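Side-chain contacts in insecticyanin-A (Manduca sexta, PDB 1Z24), which binds the bile pigment biliverdin IX gamma as a blue protein and, mixed with lipoprotein-bound carotenes, gives hornworms their green camouflage: residues N168-E172 with A173-Y177; L74-A77 with P78-Y82; S136-K139 with V140-N144. All blocks are in the same frame, centred on the assembly; numbering follows the deposited sequence.

Interaction 1 of 3, residues N168-E172 with A173-Y177; sequences NDFSE and AACQY
With chi1 at 73°, Ser-171 holds OG between its own backbone N and carbonyl carbon and thereby turns it toward the backbone of Ala-174, while Asp-169, its CG swung anti to N (chi1 170°), carries its carboxylate to the same place. The result is a worked example of helix capping. Ser-171 occupies the N-cap of the short, weakly bonded helix 172-175, and OG accepts from Ala-174 N at 3.1 Å in a nearly straight bond (167°). One turn on, Cys-175 N donates to Ser-171 O at 2.9 Å. Asp-169 forms a second layer around the cap: its OD2 accepts from Ser-171 N at 2.8 Å, the amide coming from above the carboxylate plane, which closes an Asx turn. OD2 also takes a weak bond from Ser-171 OG, 3.3 Å away, so the hydroxyl donates to the aspartate as it accepts from the helix. The carboxylate also rests against a methyl, with OD1 3.6 Å from Ala-174 CB. Replacing Asp-169 with alanine would probably leave Ser-171 N without this acceptor, set the capping hydroxyl freer to turn and open a gap beside the Ala-174 methyl. Farther round, Cys-175 SG lies obliquely to the Phe-170 ring, 4.3 Å from CD1. That sulfur is joined to Cys-43 in a disulfide, and the Phe-170 ring also meets His-28 edge-to-face, so the cap is tied back to the barrel. A carboxylate and a hydroxyl grouped at the amino end of a helix, where backbone N-H groups point outward, imply that the negative charge of Asp-169 is probably eased by the amide of Ser-171 and perhaps, more modestly, by the helix end.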
ATOM      1  N   ASN A 168     -25.103  -7.102  -6.438  1.00 24.66           N
ATOM      2  CA  ASN A 168     -26.275  -6.280  -6.739  1.00 16.89           C
ATOM      3  C   ASN A 168     -27.411  -7.183  -7.293  1.00 33.40           C
ATOM      4  O   ASN A 168     -27.246  -8.370  -7.470  1.00 31.82           O
ATOM      5  CB  ASN A 168     -26.035  -5.152  -7.701  1.00 32.62           C
ATOM      6  CG  ASN A 168     -27.006  -4.053  -7.366  1.00 31.49           C
ATOM      7  OD1 ASN A 168     -28.203  -4.272  -7.103  1.00 34.83           O
ATOM      8  ND2 ASN A 168     -26.474  -2.864  -7.330  1.00 37.99           N
ATOM      9  N   ASP A 169     -28.564  -6.659  -7.577  1.00 39.15           N
ATOM     10  CA  ASP A 169     -29.600  -7.528  -8.058  1.00 26.59           C
ATOM     11  C   ASP A 169     -30.239  -6.930  -9.248  1.00 33.28           C
ATOM     12  O   ASP A 169     -30.574  -5.745  -9.286  1.00 30.06           O
ATOM     13  CB  ASP A 169     -30.561  -7.814  -6.856  1.00 32.75           C
ATOM     14  CG  ASP A 169     -31.903  -8.539  -7.092  1.00 40.00           C
ATOM     15  OD1 ASP A 169     -32.820  -8.473  -6.292  1.00 38.38           O
ATOM     16  OD2 ASP A 169     -32.033  -9.165  -8.238  1.00 38.75           O
ATOM     17  N   PHE A 170     -30.374  -7.799 -10.220  1.00 27.06           N
ATOM     18  CA  PHE A 170     -30.954  -7.449 -11.493  1.00 30.21           C
ATOM     19  C   PHE A 170     -32.223  -8.254 -11.849  1.00 40.33           C
ATOM     20  O   PHE A 170     -32.557  -8.405 -13.016  1.00 30.44           O
ATOM     21  CB  PHE A 170     -29.869  -7.579 -12.621  1.00 36.08           C
ATOM     22  CG  PHE A 170     -28.799  -6.534 -12.358  1.00 26.30           C
ATOM     23  CD1 PHE A 170     -28.929  -5.232 -12.848  1.00 32.40           C
ATOM     24  CD2 PHE A 170     -27.702  -6.861 -11.551  1.00 30.73           C
ATOM     25  CE1 PHE A 170     -27.970  -4.265 -12.542  1.00 42.98           C
ATOM     26  CE2 PHE A 170     -26.718  -5.916 -11.241  1.00 35.43           C
ATOM     27  CZ  PHE A 170     -26.878  -4.620 -11.742  1.00 23.51           C
ATOM     28  N   SER A 171     -32.944  -8.779 -10.873  1.00 43.41           N
ATOM     29  CA  SER A 171     -34.157  -9.515 -11.180  1.00 36.43           C
ATOM     30  C   SER A 171     -35.191  -8.537 -11.727  1.00 46.98           C
ATOM     31  O   SER A 171     -35.053  -7.288 -11.564  1.00 28.90           O
ATOM     32  CB  SER A 171     -34.649 -10.246  -9.958  1.00 25.36           C
ATOM     33  OG  SER A 171     -35.183  -9.274  -9.114  1.00 33.84           O
ATOM     34  N   GLU A 172     -36.206  -9.091 -12.389  1.00 33.25           N
ATOM     35  CA  GLU A 172     -37.201  -8.221 -12.959  1.00 35.56           C
ATOM     36  C   GLU A 172     -37.839  -7.376 -11.882  1.00 36.52           C
ATOM     37  O   GLU A 172     -38.149  -6.193 -12.050  1.00 33.77           O
ATOM     38  CB  GLU A 172     -38.180  -8.990 -13.835  1.00 28.38           C
ATOM     39  CG  GLU A 172     -38.054  -8.577 -15.320  1.00100.00           C
ATOM     40  CD  GLU A 172     -39.254  -9.009 -16.167  1.00100.00           C
ATOM     41  OE1 GLU A 172     -39.263  -9.061 -17.420  1.00100.00           O
ATOM     42  OE2 GLU A 172     -40.306  -9.305 -15.402  1.00100.00           O
ATOM     43  N   ALA A 173     -37.966  -8.022 -10.738  1.00 29.00           N
ATOM     44  CA  ALA A 173     -38.549  -7.382  -9.582  1.00 31.73           C
ATOM     45  C   ALA A 173     -37.716  -6.209  -9.156  1.00 36.51           C
ATOM     46  O   ALA A 173     -38.225  -5.112  -9.002  1.00 39.81           O
ATOM     47  CB  ALA A 173     -38.711  -8.342  -8.424  1.00 25.42           C
ATOM     48  N   ALA A 174     -36.428  -6.471  -8.989  1.00 29.89           N
ATOM     49  CA  ALA A 174     -35.486  -5.451  -8.561  1.00 31.53           C
ATOM     50  C   ALA A 174     -35.452  -4.272  -9.477  1.00 31.52           C
ATOM     51  O   ALA A 174     -35.343  -3.121  -9.072  1.00 29.24           O
ATOM     52  CB  ALA A 174     -34.096  -6.044  -8.606  1.00 40.56           C
ATOM     53  N   CYS A 175     -35.519  -4.559 -10.743  1.00 35.62           N
ATOM     54  CA  CYS A 175     -35.429  -3.446 -11.640  1.00 22.82           C
ATOM     55  C   CYS A 175     -36.713  -2.738 -11.943  1.00 42.69           C
ATOM     56  O   CYS A 175     -36.735  -1.749 -12.680  1.00 23.20           O
ATOM     57  CB  CYS A 175     -34.924  -4.000 -12.974  1.00 28.26           C
ATOM     58  SG  CYS A 175     -33.202  -4.482 -12.849  1.00 32.32           S
ATOM     59  N   GLN A 176     -37.780  -3.252 -11.396  1.00 33.98           N
ATOM     60  CA  GLN A 176     -39.076  -2.668 -11.655  1.00 35.03           C
ATOM     61  C   GLN A 176     -39.272  -1.331 -10.996  1.00 33.17           C
ATOM     62  O   GLN A 176     -38.871  -1.136  -9.843  1.00 36.79           O
ATOM     63  CB  GLN A 176     -40.016  -3.603 -10.898  1.00 50.44           C
ATOM     64  CG  GLN A 176     -41.544  -3.604 -11.104  1.00 49.96           C
ATOM     65  CD  GLN A 176     -41.905  -5.079 -10.752  1.00100.00           C
ATOM     66  OE1 GLN A 176     -42.046  -5.965 -11.648  1.00100.00           O
ATOM     67  NE2 GLN A 176     -41.942  -5.411  -9.434  1.00100.00           N
ATOM     68  N   TYR A 177     -39.905  -0.415 -11.711  1.00 30.60           N
ATOM     69  CA  TYR A 177     -40.165   0.873 -11.105  1.00 55.98           C
ATOM     70  C   TYR A 177     -41.457   1.474 -11.613  1.00 44.13           C
ATOM     71  O   TYR A 177     -41.782   1.347 -12.778  1.00 39.53           O
ATOM     72  CB  TYR A 177     -39.073   1.903 -11.205  1.00 33.84           C
ATOM     73  CG  TYR A 177     -38.759   2.156 -12.642  1.00 27.85           C
ATOM     74  CD1 TYR A 177     -39.372   3.209 -13.339  1.00 30.66           C
ATOM     75  CD2 TYR A 177     -37.835   1.325 -13.287  1.00 25.15           C
ATOM     76  CE1 TYR A 177     -39.039   3.436 -14.673  1.00 30.24           C
ATOM     77  CE2 TYR A 177     -37.489   1.552 -14.619  1.00 26.47           C
ATOM     78  CZ  TYR A 177     -38.107   2.602 -15.302  1.00 27.44           C
ATOM     79  OH  TYR A 177     -37.776   2.799 -16.605  1.00 52.58           O
TER

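Interaction 2 of 3, residues L74-A77 with P78-Y82; sequences LEIA and PDAKY
Where strand 66-76 of the lipocalin barrel ends and the chain bends into the short helix 80-83, Glu-75, Ile-76 and Ala-77 meet the residues that follow them. One link, between exposed side chains, is a salt bridge: Lys-81 NZ lies 3.3 Å from Glu-75 OE1, and the hydrogen bond within it is weak. Both chains are extended to make it. Glu-75 directs CG anti to its backbone N (chi1 -152°), and Lys-81 runs back along the bend, its CE passing 3.8 Å from Ile-76 O; the two side chains cross obliquely, and their charged groups meet. Beneath the lysine lies an apolar patch. With chi1 of Ile-76 at -61°, CG1 stands beside the backbone N while CG2 stands opposite the backbone N, beside the carbonyl carbon, and that methyl touches Ala-80 CB at 3.5 Å and Lys-81 CG at 4.0 Å. The branch thus fills the corner between strand end and helix, and Ile-76 also touches Phe-18. This is a local strand-to-helix connection between two neighbouring antiparallel strands, 66-76 and 88-94, of the sheet that wraps the pigment pocket. Ala-77 sits at its inner corner, buried, its CB 4.2 Å from Ala-80 CB and also in contact with Val-89 of the next strand. Its carbonyl oxygen weakly accepts from Lys-81 N, at 2.9 Å but with a bent N-H...O angle of 121°. Asp-79 also brings OD2 to 3.5 Å from Ala-77 CB. The partner of its other oxygen, OD1, is Lys-87, whose ammonium forms a salt bridge with it just ahead of strand 88-94.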
ATOM      1  N   LEU A  74     -18.880  13.317 -19.009  1.00 28.11           N
ATOM      2  CA  LEU A  74     -17.793  12.401 -18.789  1.00 21.19           C
ATOM      3  C   LEU A  74     -16.590  12.802 -19.608  1.00 32.45           C
ATOM      4  O   LEU A  74     -16.723  13.155 -20.773  1.00 28.36           O
ATOM      5  CB  LEU A  74     -18.281  10.962 -19.167  1.00 25.15           C
ATOM      6  CG  LEU A  74     -17.325   9.877 -18.642  1.00 45.71           C
ATOM      7  CD1 LEU A  74     -17.937   8.494 -18.683  1.00 29.26           C
ATOM      8  CD2 LEU A  74     -16.094   9.788 -19.488  1.00 29.15           C
ATOM      9  N   GLU A  75     -15.410  12.725 -19.030  1.00 27.97           N
ATOM     10  CA  GLU A  75     -14.216  13.073 -19.770  1.00 24.28           C
ATOM     11  C   GLU A  75     -13.015  12.335 -19.210  1.00 27.13           C
ATOM     12  O   GLU A  75     -13.006  11.914 -18.038  1.00 24.18           O
ATOM     13  CB  GLU A  75     -13.996  14.563 -19.588  1.00 26.67           C
ATOM     14  CG  GLU A  75     -13.285  15.279 -20.697  1.00100.00           C
ATOM     15  CD  GLU A  75     -12.974  16.638 -20.238  1.00 69.80           C
ATOM     16  OE1 GLU A  75     -12.258  17.418 -20.861  1.00100.00           O
ATOM     17  OE2 GLU A  75     -13.559  16.872 -19.076  1.00100.00           O
ATOM     18  N   ILE A  76     -12.007  12.181 -20.059  1.00 23.58           N
ATOM     19  CA  ILE A  76     -10.837  11.521 -19.591  1.00 29.55           C
ATOM     20  C   ILE A  76     -10.126  12.445 -18.622  1.00 24.91           C
ATOM     21  O   ILE A  76     -10.004  13.666 -18.832  1.00 26.54           O
ATOM     22  CB  ILE A  76      -9.836  11.229 -20.715  1.00 23.23           C
ATOM     23  CG1 ILE A  76     -10.394  10.310 -21.804  1.00 42.08           C
ATOM     24  CG2 ILE A  76      -8.512  10.635 -20.180  1.00 28.58           C
ATOM     25  CD1 ILE A  76     -10.792   8.900 -21.367  1.00 28.16           C
ATOM     26  N   ALA A  77      -9.607  11.871 -17.538  1.00 23.52           N
ATOM     27  CA  ALA A  77      -8.869  12.672 -16.560  1.00 18.86           C
ATOM     28  C   ALA A  77      -7.663  13.374 -17.209  1.00 20.52           C
ATOM     29  O   ALA A  77      -6.944  12.822 -18.061  1.00 28.05           O
ATOM     30  CB  ALA A  77      -8.505  11.904 -15.263  1.00 13.17           C
ATOM     31  N   PRO A  78      -7.469  14.623 -16.800  1.00 30.70           N
ATOM     32  CA  PRO A  78      -6.417  15.472 -17.292  1.00 28.00           C
ATOM     33  C   PRO A  78      -5.099  14.812 -17.264  1.00 29.85           C
ATOM     34  O   PRO A  78      -4.411  14.960 -18.215  1.00 23.54           O
ATOM     35  CB  PRO A  78      -6.296  16.735 -16.453  1.00 25.76           C
ATOM     36  CG  PRO A  78      -7.392  16.616 -15.470  1.00 29.29           C
ATOM     37  CD  PRO A  78      -8.178  15.334 -15.756  1.00 25.64           C
ATOM     38  N   ASP A  79      -4.739  14.126 -16.191  1.00 17.79           N
ATOM     39  CA  ASP A  79      -3.459  13.493 -16.209  1.00 18.70           C
ATOM     40  C   ASP A  79      -3.433  12.282 -17.186  1.00 29.77           C
ATOM     41  O   ASP A  79      -2.426  12.019 -17.838  1.00 26.84           O
ATOM     42  CB  ASP A  79      -3.013  13.073 -14.804  1.00 21.11           C
ATOM     43  CG  ASP A  79      -3.895  11.964 -14.221  1.00 32.66           C
ATOM     44  OD1 ASP A  79      -3.514  11.082 -13.559  1.00 23.21           O
ATOM     45  OD2 ASP A  79      -5.139  12.073 -14.433  1.00 26.05           O
ATOM     46  N   ALA A  80      -4.531  11.554 -17.291  1.00 21.72           N
ATOM     47  CA  ALA A  80      -4.670  10.368 -18.153  1.00 26.54           C
ATOM     48  C   ALA A  80      -4.640  10.749 -19.612  1.00 23.62           C
ATOM     49  O   ALA A  80      -4.516   9.940 -20.517  1.00 26.64           O
ATOM     50  CB  ALA A  80      -6.046   9.754 -17.831  1.00 23.45           C
ATOM     51  N   LYS A  81      -4.801  12.013 -19.878  1.00 25.26           N
ATOM     52  CA  LYS A  81      -4.759  12.388 -21.269  1.00 26.25           C
ATOM     53  C   LYS A  81      -3.338  12.167 -21.809  1.00 34.40           C
ATOM     54  O   LYS A  81      -3.124  11.813 -22.955  1.00 31.13           O
ATOM     55  CB  LYS A  81      -5.204  13.830 -21.580  1.00 26.38           C
ATOM     56  CG  LYS A  81      -6.699  13.903 -21.594  1.00 36.95           C
ATOM     57  CD  LYS A  81      -7.245  15.262 -21.326  1.00 60.52           C
ATOM     58  CE  LYS A  81      -8.611  15.379 -21.965  1.00 88.49           C
ATOM     59  NZ  LYS A  81      -9.142  16.732 -21.861  1.00 62.77           N
ATOM     60  N   TYR A  82      -2.374  12.385 -20.945  1.00 27.71           N
ATOM     61  CA  TYR A  82      -0.987  12.243 -21.262  1.00 25.81           C
ATOM     62  C   TYR A  82      -0.476  10.839 -21.136  1.00 30.78           C
ATOM     63  O   TYR A  82       0.388  10.407 -21.917  1.00 28.95           O
ATOM     64  CB  TYR A  82      -0.190  13.141 -20.293  1.00 26.98           C
ATOM     65  CG  TYR A  82      -0.307  14.582 -20.730  1.00 24.06           C
ATOM     66  CD1 TYR A  82      -1.318  15.378 -20.164  1.00 26.97           C
ATOM     67  CD2 TYR A  82       0.581  15.134 -21.677  1.00 24.69           C
ATOM     68  CE1 TYR A  82      -1.478  16.709 -20.561  1.00 30.33           C
ATOM     69  CE2 TYR A  82       0.420  16.465 -22.089  1.00 34.11           C
ATOM     70  CZ  TYR A  82      -0.620  17.228 -21.538  1.00 35.65           C
ATOM     71  OH  TYR A  82      -0.777  18.502 -21.903  1.00 51.55           O
TER

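Interaction 3 of 3, residues S136-K139 with V140-N144; sequences SKSK and VLEGN
From Ser-136, at the end of strand 127-136, the chain turns back on itself far enough to bring the CA of Leu-141 within 6.4 Å of the CA of Ser-136. An ST turn starts the bend: Ser-136 OG, carried anti to its own N by chi1 171°, accepts from Ser-138 N at 3.0 Å in a fairly straight bond. The same side chain offers its CB to the CD1 methyl of Leu-141, 3.8 Å away, so one serine serves the turn with its oxygen and the leucine with its carbon. Farther out, Ser-138 OG donates weakly to Glu-142 OE1 at 3.4 Å. Glu-142 is poorly ordered, which suits so long a bond at the surface, and the link probably contributes little to holding the loop. A weak hydrogen bond also joins Ser-136 OG to Asn-112 O, and Ser-136 touches Ile-30 of strand 25-32. The loop is therefore anchored at its barrel end, where strand 127-136 lies between strands 25-32 and 113-122, and at the other end it delivers Gly-143 to the N-cap of helix 144-154.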
ATOM      1  N   SER A 136     -20.174  -5.282 -15.553  1.00 28.49           N
ATOM      2  CA  SER A 136     -20.350  -6.167 -16.684  1.00 34.40           C
ATOM      3  C   SER A 136     -21.339  -5.644 -17.692  1.00 24.35           C
ATOM      4  O   SER A 136     -22.336  -5.009 -17.346  1.00 29.88           O
ATOM      5  CB  SER A 136     -20.900  -7.502 -16.185  1.00 24.45           C
ATOM      6  OG  SER A 136     -21.247  -8.266 -17.319  1.00 30.89           O
ATOM      7  N   LYS A 137     -21.072  -5.945 -18.946  1.00 25.44           N
ATOM      8  CA  LYS A 137     -21.996  -5.536 -20.002  1.00 31.05           C
ATOM      9  C   LYS A 137     -23.295  -6.405 -20.017  1.00 29.13           C
ATOM     10  O   LYS A 137     -24.260  -6.078 -20.660  1.00 34.74           O
ATOM     11  CB  LYS A 137     -21.323  -5.270 -21.328  1.00 26.06           C
ATOM     12  CG  LYS A 137     -20.747  -3.860 -21.314  1.00 32.82           C
ATOM     13  CD  LYS A 137     -20.172  -3.537 -22.668  1.00 31.63           C
ATOM     14  CE  LYS A 137     -19.458  -2.222 -22.683  1.00 38.65           C
ATOM     15  NZ  LYS A 137     -18.773  -1.999 -23.946  1.00 34.88           N
ATOM     16  N   SER A 138     -23.326  -7.520 -19.278  1.00 31.94           N
ATOM     17  CA  SER A 138     -24.472  -8.420 -19.150  1.00 32.30           C
ATOM     18  C   SER A 138     -24.946  -8.232 -17.743  1.00 31.22           C
ATOM     19  O   SER A 138     -24.194  -7.674 -16.958  1.00 29.26           O
ATOM     20  CB  SER A 138     -24.094  -9.886 -19.089  1.00 29.98           C
ATOM     21  OG  SER A 138     -23.744 -10.405 -20.349  1.00 88.81           O
ATOM     22  N   LYS A 139     -26.161  -8.680 -17.441  1.00 26.73           N
ATOM     23  CA  LYS A 139     -26.758  -8.573 -16.114  1.00 30.79           C
ATOM     24  C   LYS A 139     -26.155  -9.626 -15.224  1.00 31.92           C
ATOM     25  O   LYS A 139     -26.297  -9.607 -14.001  1.00 36.40           O
ATOM     26  CB  LYS A 139     -28.296  -8.701 -16.037  1.00 31.03           C
ATOM     27  CG  LYS A 139     -29.159  -7.691 -16.784  1.00 55.07           C
ATOM     28  CD  LYS A 139     -30.603  -8.226 -16.993  1.00 56.15           C
ATOM     29  CE  LYS A 139     -31.315  -7.660 -18.268  1.00100.00           C
ATOM     30  NZ  LYS A 139     -32.627  -8.235 -18.695  1.00100.00           N
ATOM     31  N   VAL A 140     -25.484 -10.567 -15.854  1.00 26.82           N
ATOM     32  CA  VAL A 140     -24.823 -11.603 -15.093  1.00 38.46           C
ATOM     33  C   VAL A 140     -23.410 -11.779 -15.604  1.00 31.17           C
ATOM     34  O   VAL A 140     -23.061 -11.616 -16.812  1.00 58.84           O
ATOM     35  CB  VAL A 140     -25.367 -12.976 -15.202  1.00 45.16           C
ATOM     36  CG1 VAL A 140     -26.775 -12.887 -14.729  1.00 40.45           C
ATOM     37  CG2 VAL A 140     -25.371 -13.271 -16.648  1.00 47.67           C
ATOM     38  N   LEU A 141     -22.560 -12.092 -14.666  1.00 40.03           N
ATOM     39  CA  LEU A 141     -21.176 -12.324 -14.962  1.00 59.65           C
ATOM     40  C   LEU A 141     -21.190 -13.793 -15.245  1.00100.00           C
ATOM     41  O   LEU A 141     -21.334 -14.594 -14.305  1.00 67.02           O
ATOM     42  CB  LEU A 141     -20.435 -12.120 -13.681  1.00 49.68           C
ATOM     43  CG  LEU A 141     -19.029 -11.778 -13.945  1.00 57.73           C
ATOM     44  CD1 LEU A 141     -19.069 -10.437 -14.633  1.00 48.85           C
ATOM     45  CD2 LEU A 141     -18.353 -11.717 -12.577  1.00 36.15           C
ATOM     46  N   GLU A 142     -21.079 -14.138 -16.530  1.00 64.39           N
ATOM     47  CA  GLU A 142     -21.149 -15.534 -16.891  1.00100.00           C
ATOM     48  C   GLU A 142     -19.944 -16.442 -17.191  1.00100.00           C
ATOM     49  O   GLU A 142     -19.195 -16.312 -18.182  1.00100.00           O
ATOM     50  CB  GLU A 142     -22.240 -15.733 -17.926  1.00100.00           C
ATOM     51  CG  GLU A 142     -22.131 -14.794 -19.174  1.00100.00           C
ATOM     52  CD  GLU A 142     -23.438 -14.854 -20.016  1.00100.00           C
ATOM     53  OE1 GLU A 142     -24.036 -13.819 -20.433  1.00100.00           O
ATOM     54  OE2 GLU A 142     -23.912 -16.123 -20.207  1.00100.00           O
ATOM     55  N   GLY A 143     -19.875 -17.444 -16.305  1.00 51.35           N
ATOM     56  CA  GLY A 143     -18.917 -18.535 -16.291  1.00100.00           C
ATOM     57  C   GLY A 143     -17.551 -18.298 -16.890  1.00 64.60           C
ATOM     58  O   GLY A 143     -16.563 -18.440 -16.155  1.00 47.09           O
ATOM     59  N   ASN A 144     -17.443 -17.969 -18.188  1.00 41.90           N
ATOM     60  CA  ASN A 144     -16.077 -17.751 -18.636  1.00 38.20           C
ATOM     61  C   ASN A 144     -15.519 -16.467 -18.043  1.00 44.05           C
ATOM     62  O   ASN A 144     -14.471 -16.382 -17.391  1.00 38.18           O
ATOM     63  CB  ASN A 144     -15.411 -18.323 -19.915  1.00 40.84           C
ATOM     64  CG  ASN A 144     -13.819 -18.480 -19.793  1.00100.00           C
ATOM     65  OD1 ASN A 144     -13.194 -18.943 -18.787  1.00 52.59           O
ATOM     66  ND2 ASN A 144     -13.104 -18.082 -20.848  1.00 79.22           N
TER

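In the fold
Each of the three contacts lies at or just beyond the end of a strand in this lipocalin. Along the chain they come in series: interaction 2 first, then interaction 3, then interaction 1. Interactions 1 and 2 lie on opposite sides of the chain's centre, their centres 33 Å apart, and interactions 2 and 3 are about 28 Å apart between centres. Interactions 1 and 3 are neighbours, 16 Å between centres, and touch where Phe-170 CB packs on Lys-139 CB at 3.9 Å; His-28 of strand 25-32 meets residues of both. Strands 66-76, 127-136 and 166-167 belong to one curled sheet around the biliverdin, so all three contacts lead out of the wall of the pigment pocket.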